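Local coordinates for protein putative TetR-family transcriptional regulator (Streptomyces coelicolor, PDB 2HXO) that probably acts as a TetR-family transcriptional regulator, binding regulatory DNA through a predicted helix-turn-helix motif, at residues D89-V94 with G133-A138. Numbering follows the deposited sequence.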
# COMPACT_ATOMS: atom_id res chain seq x y z
N ASP A 89 4.73 21.30 -2.41
CA ASP A 89 3.42 21.42 -3.06
C ASP A 89 3.40 20.54 -4.29
O ASP A 89 2.40 19.87 -4.56
CB ASP A 89 3.14 22.86 -3.51
CG ASP A 89 3.02 23.82 -2.38
OD1 ASP A 89 2.29 23.50 -1.43
OD2 ASP A 89 3.65 24.89 -2.42
N ALA A 90 4.49 20.58 -5.05
CA ALA A 90 4.58 19.80 -6.27
C ALA A 90 4.43 18.31 -5.92
O ALA A 90 3.72 17.57 -6.60
CB ALA A 90 5.90 20.08 -6.97
N VAL A 91 5.08 17.87 -4.85
CA VAL A 91 4.96 16.47 -4.46
C VAL A 91 3.50 16.16 -4.11
O VAL A 91 2.98 15.10 -4.44
CB VAL A 91 5.88 16.13 -3.26
CG1 VAL A 91 5.50 14.80 -2.68
CG2 VAL A 91 7.33 16.11 -3.73
N ARG A 92 2.84 17.09 -3.43
CA ARG A 92 1.43 16.90 -3.09
C ARG A 92 0.56 16.80 -4.33
O ARG A 92 -0.38 16.00 -4.36
CB ARG A 92 0.93 18.04 -2.22
CG ARG A 92 1.43 17.98 -0.80
CD ARG A 92 0.87 19.15 0.02
NE ARG A 92 1.60 19.26 1.26
CZ ARG A 92 2.57 20.13 1.49
NH1 ARG A 92 2.94 20.99 0.54
NH2 ARG A 92 3.22 20.08 2.64
N ALA A 93 0.86 17.60 -5.36
CA ALA A 93 0.09 17.56 -6.60
C ALA A 93 0.29 16.20 -7.25
O ALA A 93 -0.65 15.61 -7.78
CB ALA A 93 0.54 18.67 -7.55
N VAL A 94 1.52 15.68 -7.20
CA VAL A 94 1.77 14.37 -7.78
C VAL A 94 0.96 13.32 -7.03
O VAL A 94 0.30 12.49 -7.65
CB VAL A 94 3.24 13.97 -7.73
CG1 VAL A 94 3.39 12.52 -8.16
CG2 VAL A 94 4.05 14.88 -8.63
N GLY A 133 11.49 12.66 -7.54
CA GLY A 133 12.92 12.92 -7.40
C GLY A 133 13.38 14.36 -7.57
O GLY A 133 14.15 14.88 -6.75
N ARG A 134 12.93 15.00 -8.65
CA ARG A 134 13.31 16.39 -8.92
C ARG A 134 12.96 17.30 -7.75
O ARG A 134 13.69 18.25 -7.46
CB ARG A 134 12.62 16.91 -10.19
CG ARG A 134 13.12 16.26 -11.48
CD ARG A 134 12.50 16.91 -12.71
NE ARG A 134 12.80 16.17 -13.93
CZ ARG A 134 12.42 16.55 -15.14
NH1 ARG A 134 11.74 17.69 -15.30
NH2 ARG A 134 12.71 15.80 -16.20
N GLN A 135 11.84 17.02 -7.09
CA GLN A 135 11.41 17.81 -5.95
C GLN A 135 12.30 17.52 -4.74
O GLN A 135 12.61 18.42 -3.97
CB GLN A 135 9.94 17.54 -5.66
CG GLN A 135 9.01 17.84 -6.87
CD GLN A 135 9.29 19.21 -7.52
OE1 GLN A 135 9.56 20.19 -6.84
NE2 GLN A 135 9.22 19.25 -8.84
N VAL A 136 12.71 16.27 -4.59
CA VAL A 136 13.58 15.86 -3.50
C VAL A 136 14.92 16.58 -3.66
O VAL A 136 15.49 17.08 -2.69
CB VAL A 136 13.80 14.32 -3.52
CG1 VAL A 136 14.99 13.95 -2.68
CG2 VAL A 136 12.55 13.63 -3.00
N GLN A 137 15.42 16.65 -4.88
CA GLN A 137 16.67 17.36 -5.13
C GLN A 137 16.47 18.85 -4.84
O GLN A 137 17.32 19.48 -4.22
CB GLN A 137 17.11 17.20 -6.59
CG GLN A 137 17.25 15.78 -7.07
CD GLN A 137 17.77 15.71 -8.50
OE1 GLN A 137 17.12 16.18 -9.43
NE2 GLN A 137 18.95 15.12 -8.67
N ALA A 138 15.35 19.41 -5.27
CA ALA A 138 15.10 20.83 -5.02
C ALA A 138 15.04 21.11 -3.51
O ALA A 138 15.31 22.22 -3.07
CB ALA A 138 13.79 21.26 -5.70
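The carboxylate of D89 is gripped twice, OD1 by R92 NH1 in a 3.3 Å salt bridge and OD2 by the backbone N of S86, while A90, next along the same helix, points at Q135 and V91 reaches it with CG2. That meeting is apolar in kind although one partner is an amide. A90 CB sits squarely over the face of the Q135 amide, 3.5 Å from CD, with OE1 and NE2 only slightly farther off. The glutamine gets there by folding: its chain bends at chi2 (-48°), which lays the flat end group against the methyl instead of sending it straight out. Nearer its backbone, Q135 uses CB, 3.5 Å from V91 CG2, the two side chains running alongside each other with opposite headings. With V91 CG1 anti to the backbone N (chi1 166°), CG2 is the branch that meets Q135. L153 of helix 146-166 and L226 of helix 214-230 also touch V91, placing it inside the helical TetR-like C-terminal domain. Farther round helix 124-138, R134 and Q137 pack on A198 and F201 of the second subunit. Replacing Q135 with an alanine would probably open a gap beside A90 and strip that methyl of its flat lid. Helices 87-104 and 124-138 thus meet here through carbon contacts, the amide offering its face to a methyl rather than a polar atom.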